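Local coordinates for protein 7beta-hydroxysteroid dehydrogenase (Collinsella aerofaciens, PDB 5FYD) that catalyses the NADPH-dependent reduction of the 7-oxo group of 7-oxolithocholate to ursodeoxycholate, working as a homodimer, at residues 12-17 with 88-93; 40-45 with 62-67. One frame throughout, in Å; residues are numbered along the deposited sequence.

Contact 1 of 2, residues 12-17 with 88-93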
loop_
_atom_site.group_PDB
_atom_site.type_symbol
_atom_site.label_atom_id
_atom_site.label_comp_id
_atom_site.label_asym_id
_atom_site.label_seq_id
_atom_site.Cartn_x
_atom_site.Cartn_y
_atom_site.Cartn_z
ATOM N N LEU A 12 8.626 -24.245 -7.727
ATOM C CA LEU A 12 7.418 -23.564 -8.147
ATOM C C LEU A 12 7.122 -22.497 -7.134
ATOM O O LEU A 12 6.862 -22.803 -5.953
ATOM C CB LEU A 12 6.280 -24.575 -8.201
ATOM C CG LEU A 12 4.868 -24.095 -8.460
ATOM C CD1 LEU A 12 4.760 -23.343 -9.772
ATOM C CD2 LEU A 12 3.926 -25.266 -8.452
ATOM N N ILE A 13 7.147 -21.246 -7.570
ATOM C CA ILE A 13 6.806 -20.139 -6.715
ATOM C C ILE A 13 5.451 -19.588 -7.140
ATOM O O ILE A 13 5.306 -19.011 -8.231
ATOM C CB ILE A 13 7.873 -19.021 -6.768
ATOM C CG1 ILE A 13 9.288 -19.610 -6.543
ATOM C CG2 ILE A 13 7.544 -17.909 -5.778
ATOM C CD1 ILE A 13 9.440 -20.484 -5.316
ATOM N N LEU A 14 4.470 -19.746 -6.260
ATOM C CA LEU A 14 3.088 -19.349 -6.541
ATOM C C LEU A 14 2.855 -17.962 -5.941
ATOM O O LEU A 14 2.567 -17.817 -4.737
ATOM C CB LEU A 14 2.114 -20.388 -5.998
ATOM C CG LEU A 14 2.344 -21.759 -6.632
ATOM C CD1 LEU A 14 1.955 -22.921 -5.742
ATOM C CD2 LEU A 14 1.631 -21.788 -7.983
ATOM N N GLY A 15 3.012 -16.935 -6.780
ATOM C CA GLY A 15 2.955 -15.545 -6.362
ATOM C C GLY A 15 4.346 -14.956 -6.395
ATOM O O GLY A 15 4.892 -14.598 -5.355
ATOM N N ALA A 16 4.905 -14.826 -7.599
ATOM C CA ALA A 16 6.342 -14.663 -7.770
ATOM C C ALA A 16 6.861 -13.244 -7.972
ATOM O O ALA A 16 8.069 -13.059 -7.968
ATOM C CB ALA A 16 6.807 -15.525 -8.921
ATOM N N THR A 17 5.996 -12.261 -8.184
ATOM C CA THR A 17 6.492 -10.936 -8.598
ATOM C C THR A 17 6.712 -9.941 -7.461
ATOM O O THR A 17 7.596 -9.101 -7.551
ATOM C CB THR A 17 5.614 -10.325 -9.679
ATOM O OG1 THR A 17 4.238 -10.542 -9.360
ATOM C CG2 THR A 17 5.934 -11.007 -11.004
ATOM N N MET A 88 7.920 -26.311 -3.718
ATOM C CA MET A 88 6.768 -25.431 -3.907
ATOM C C MET A 88 6.711 -24.419 -2.776
ATOM O O MET A 88 6.973 -24.761 -1.625
ATOM C CB MET A 88 5.449 -26.223 -3.950
ATOM C CG MET A 88 4.215 -25.400 -4.321
ATOM S SD MET A 88 2.648 -26.174 -3.795
ATOM C CE MET A 88 2.527 -25.590 -2.129
ATOM N N SER A 89 6.376 -23.175 -3.110
ATOM C CA SER A 89 6.017 -22.175 -2.095
ATOM C C SER A 89 4.737 -21.472 -2.510
ATOM O O SER A 89 4.681 -20.931 -3.615
ATOM C CB SER A 89 7.106 -21.122 -1.888
ATOM O OG SER A 89 6.700 -20.152 -0.958
ATOM N N TYR A 90 3.747 -21.450 -1.613
ATOM C CA TYR A 90 2.561 -20.638 -1.809
ATOM C C TYR A 90 2.739 -19.303 -1.095
ATOM O O TYR A 90 2.787 -19.260 0.139
ATOM C CB TYR A 90 1.300 -21.346 -1.338
ATOM C CG TYR A 90 0.073 -20.757 -1.981
ATOM C CD1 TYR A 90 -0.306 -21.179 -3.242
ATOM C CD2 TYR A 90 -0.676 -19.780 -1.369
ATOM C CE1 TYR A 90 -1.407 -20.673 -3.880
ATOM C CE2 TYR A 90 -1.792 -19.251 -1.997
ATOM C CZ TYR A 90 -2.157 -19.700 -3.270
ATOM O OH TYR A 90 -3.270 -19.198 -3.951
ATOM N N VAL A 91 2.879 -18.244 -1.897
ATOM C CA VAL A 91 3.164 -16.899 -1.425
ATOM C C VAL A 91 2.004 -15.930 -1.628
ATOM O O VAL A 91 1.886 -14.963 -0.894
ATOM C CB VAL A 91 4.390 -16.295 -2.173
ATOM C CG1 VAL A 91 4.781 -14.944 -1.563
ATOM C CG2 VAL A 91 5.550 -17.254 -2.160
ATOM N N ALA A 92 1.145 -16.179 -2.602
ATOM C CA ALA A 92 0.115 -15.212 -2.953
ATOM C C ALA A 92 -0.858 -15.013 -1.816
ATOM O O ALA A 92 -1.143 -15.950 -1.072
ATOM C CB ALA A 92 -0.650 -15.682 -4.159
ATOM N N CYS A 93 -1.374 -13.797 -1.690
ATOM C CA CYS A 93 -2.401 -13.514 -0.707
ATOM C C CYS A 93 -3.242 -12.345 -1.167
ATOM O O CYS A 93 -2.747 -11.426 -1.835
ATOM C CB CYS A 93 -1.779 -13.205 0.656
ATOM S SG CYS A 93 -1.080 -11.549 0.750
#
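L12 to L14 runs beside M88 to Y90 as two neighbouring parallel strands, their directions only 5° apart. Backbone bonds join them: S89 N donates to L12 O at 2.9 Å, and S89 O in turn receives L14 N. Packing is tightest on the face carrying L12, L14, M88 and Y90. There L14 has CG anti to its carbonyl carbon (chi1 -60°), and L14 CD1 comes to lie across the M88 chain, 3.6 Å from M88 CG. L14 CB meets the Y90 ring obliquely, 3.8 Å from Y90 CD1, while helix 105-132 closes over this layer with C122 and Y126. Y90 OH is tied to V114 O. The other face is looser: I13 CD1 approaches S89 CB at 4.2 Å, I13 CG2 only brushes V91 CG2, and F24 of helix 19-30 packs on I13 and S89. These are the central strands of the Rossmann fold of short-chain dehydrogenases, and the first of them runs straight into the glycine-rich loop that binds NADP(+). At this turn L14 O is gripped twice, by V91 N at 2.9 Å, the donor tilted 18° from the carbonyl plane, and weakly by A92 N. V91 sets its CB beside G15 O, 3.6 Å away. G15 has a positive phi, and a side-chain carbon here would run into A92 N as well as the carbonyl O of L14, which only glycine avoids. Beyond this point the chains part: G15 and A92 are already partly open to solvent, T17, an NADP(+)-binding residue, no longer touches the other strand and lies against R41, and C93 is exposed.

Contact 2 of 2, residues 40-45 with 62-67; sequences RREEKL and VVRADF
R64 lays one face of its guanidinium against R40, whose CA sits 4.1 Å from the plane, offset toward the rim. R64 NE comes to 3.1 Å from R40 O, while the aliphatic part of the R64 chain turns at chi2 (-146°) and passes alongside the same carbonyl. E42 crosses R64 at about a right angle: E42 OE1 rests against R64 CB at 3.8 Å, with the carboxylate and guanidinium planes 49° apart. The charged ends do not meet: E42 OE1 stays 5.2 Å from R64 NE. The segments belong to a beta-alpha-beta unit of the Rossmann fold, strand 34-39, helix 42-56 and strand 60-64, with R41 as the N-cap of the helix. Deeper in, L45 and V62 meet at a slant, L45 CB 3.7 Å from V62 CG1, while L45 CD1 lies equally near V63 O. Cutting V62 back to an alanine removes both methyls and is likely to leave L45 CB and the first turn of the helix without their packing partner on the strand. R41 CG covers one face of the R40 guanidinium. R40 NE stands 4.8 Å from D66 OD2, not in contact, and D66 OD1 is hydrogen-bonded to S68 OG. R40, R41 and D66 bind NADP(+), and paired arginines at this place probably recognise the adenosine 2'-phosphate, as in other NADP-dependent relatives.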
loop_
_atom_site.group_PDB
_atom_site.type_symbol
_atom_site.label_atom_id
_atom_site.label_comp_id
_atom_site.label_asym_id
_atom_site.label_seq_id
_atom_site.Cartn_x
_atom_site.Cartn_y
_atom_site.Cartn_z
ATOM N N ARG A 40 -0.248 -13.076 -11.705
ATOM C CA ARG A 40 -1.175 -12.451 -12.659
ATOM C C ARG A 40 -0.518 -11.436 -13.609
ATOM O O ARG A 40 -1.013 -11.238 -14.701
ATOM C CB ARG A 40 -2.413 -11.857 -11.975
ATOM C CG ARG A 40 -2.185 -11.008 -10.759
ATOM C CD ARG A 40 -3.467 -10.266 -10.397
ATOM N NE ARG A 40 -3.601 -9.099 -11.257
ATOM C CZ ARG A 40 -3.010 -7.915 -11.048
ATOM N NH1 ARG A 40 -2.236 -7.697 -9.980
ATOM N NH2 ARG A 40 -3.194 -6.930 -11.922
ATOM N N ARG A 41 0.599 -10.832 -13.198
ATOM C CA ARG A 41 1.278 -9.800 -13.990
ATOM C C ARG A 41 2.353 -10.402 -14.898
ATOM O O ARG A 41 3.532 -10.460 -14.537
ATOM C CB ARG A 41 1.855 -8.725 -13.077
ATOM C CG ARG A 41 0.787 -7.772 -12.557
ATOM C CD ARG A 41 1.395 -6.620 -11.783
ATOM N NE ARG A 41 2.040 -7.103 -10.562
ATOM C CZ ARG A 41 1.636 -6.878 -9.309
ATOM N NH1 ARG A 41 0.545 -6.157 -9.029
ATOM N NH2 ARG A 41 2.342 -7.392 -8.302
ATOM N N GLU A 42 1.921 -10.837 -16.080
ATOM C CA GLU A 42 2.768 -11.601 -17.003
ATOM C C GLU A 42 4.014 -10.847 -17.469
ATOM O O GLU A 42 5.106 -11.419 -17.564
ATOM C CB GLU A 42 1.962 -12.058 -18.219
ATOM C CG GLU A 42 2.787 -12.818 -19.252
ATOM C CD GLU A 42 1.984 -13.811 -20.076
ATOM O OE1 GLU A 42 0.773 -13.607 -20.275
ATOM O OE2 GLU A 42 2.582 -14.804 -20.536
ATOM N N GLU A 43 3.835 -9.575 -17.797
ATOM C CA GLU A 43 4.953 -8.728 -18.204
ATOM C C GLU A 43 6.041 -8.656 -17.120
ATOM O O GLU A 43 7.225 -8.816 -17.403
ATOM C CB GLU A 43 4.446 -7.333 -18.630
ATOM C CG GLU A 43 3.924 -6.415 -17.518
ATOM C CD GLU A 43 2.726 -6.944 -16.711
ATOM O OE1 GLU A 43 1.810 -7.614 -17.275
ATOM O OE2 GLU A 43 2.691 -6.667 -15.495
ATOM N N LYS A 44 5.620 -8.480 -15.874
ATOM C CA LYS A 44 6.539 -8.364 -14.761
ATOM C C LYS A 44 7.257 -9.697 -14.536
ATOM O O LYS A 44 8.476 -9.728 -14.327
ATOM C CB LYS A 44 5.765 -7.931 -13.533
ATOM C CG LYS A 44 6.606 -7.393 -12.415
ATOM C CD LYS A 44 5.710 -6.850 -11.311
ATOM C CE LYS A 44 6.516 -6.461 -10.082
ATOM N NZ LYS A 44 5.665 -5.864 -9.010
ATOM N N LEU A 45 6.496 -10.793 -14.614
ATOM C CA LEU A 45 7.066 -12.153 -14.532
ATOM C C LEU A 45 8.116 -12.388 -15.628
ATOM O O LEU A 45 9.161 -12.963 -15.373
ATOM C CB LEU A 45 5.964 -13.194 -14.659
ATOM C CG LEU A 45 4.963 -13.395 -13.514
ATOM C CD1 LEU A 45 3.761 -14.169 -14.024
ATOM C CD2 LEU A 45 5.619 -14.151 -12.370
ATOM N N VAL A 62 7.360 -19.226 -17.173
ATOM C CA VAL A 62 6.451 -18.194 -16.673
ATOM C C VAL A 62 5.044 -18.688 -16.908
ATOM O O VAL A 62 4.725 -19.109 -18.031
ATOM C CB VAL A 62 6.670 -16.869 -17.423
ATOM C CG1 VAL A 62 5.517 -15.893 -17.178
ATOM C CG2 VAL A 62 8.004 -16.263 -17.001
ATOM N N VAL A 63 4.220 -18.629 -15.865
ATOM C CA VAL A 63 2.830 -19.056 -15.939
ATOM C C VAL A 63 1.966 -17.880 -15.463
ATOM O O VAL A 63 2.058 -17.449 -14.314
ATOM C CB VAL A 63 2.563 -20.326 -15.093
ATOM C CG1 VAL A 63 1.105 -20.771 -15.218
ATOM C CG2 VAL A 63 3.509 -21.451 -15.461
ATOM N N ARG A 64 1.141 -17.337 -16.356
ATOM C CA ARG A 64 0.193 -16.326 -15.966
ATOM C C ARG A 64 -1.037 -17.022 -15.401
ATOM O O ARG A 64 -1.659 -17.833 -16.086
ATOM C CB ARG A 64 -0.210 -15.424 -17.144
ATOM C CG ARG A 64 -0.910 -14.170 -16.639
ATOM C CD ARG A 64 -2.017 -13.627 -17.527
ATOM N NE ARG A 64 -2.889 -12.762 -16.702
ATOM C CZ ARG A 64 -3.984 -13.155 -16.027
ATOM N NH1 ARG A 64 -4.438 -14.411 -16.079
ATOM N NH2 ARG A 64 -4.664 -12.262 -15.310
ATOM N N ALA A 65 -1.336 -16.757 -14.127
ATOM C CA ALA A 65 -2.566 -17.223 -13.503
ATOM C C ALA A 65 -2.996 -16.256 -12.420
ATOM O O ALA A 65 -2.156 -15.681 -11.711
ATOM C CB ALA A 65 -2.407 -18.622 -12.928
ATOM N N ASP A 66 -4.310 -16.072 -12.293
ATOM C CA ASP A 66 -4.861 -15.207 -11.263
ATOM C C ASP A 66 -5.444 -16.140 -10.223
ATOM O O ASP A 66 -6.433 -16.828 -10.488
ATOM C CB ASP A 66 -5.926 -14.302 -11.884
ATOM C CG ASP A 66 -6.572 -13.379 -10.890
ATOM O OD1 ASP A 66 -6.563 -13.658 -9.661
ATOM O OD2 ASP A 66 -7.087 -12.334 -11.351
ATOM N N PHE A 67 -4.829 -16.196 -9.034
ATOM C CA PHE A 67 -5.245 -17.207 -8.043
ATOM C C PHE A 67 -6.633 -16.990 -7.445
ATOM O O PHE A 67 -7.133 -17.867 -6.734
ATOM C CB PHE A 67 -4.224 -17.313 -6.898
ATOM C CG PHE A 67 -2.832 -17.642 -7.355
ATOM C CD1 PHE A 67 -2.596 -18.612 -8.305
ATOM C CD2 PHE A 67 -1.763 -16.937 -6.862
ATOM C CE1 PHE A 67 -1.308 -18.901 -8.731
ATOM C CE2 PHE A 67 -0.468 -17.207 -7.288
ATOM C CZ PHE A 67 -0.242 -18.198 -8.222
#

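Overall arrangement
Contacts 1 and 2 lie 11 Å apart between centres and reach the same parallel sheet, strand 34-39 separating strand 10-14 from edge strand 60-64. They meet directly at the cofactor end. F67, at the end of segment 62-67, places CD2 3.2 Å from A92 CB and CE2 3.5 Å from G15 N, while L45 CD2 lies 3.4 Å from T17 CG2. NADP(+)-binding residues of both contacts, T17 in contact 1 and R40, R41, D66 and F67 in contact 2, thus come together at the C-terminal end of the sheet's strands. Contact 1 also looks toward the catalytic centre: the side chain of Y90 is about 6 Å from that of K160, thought to lower the pKa of Y156.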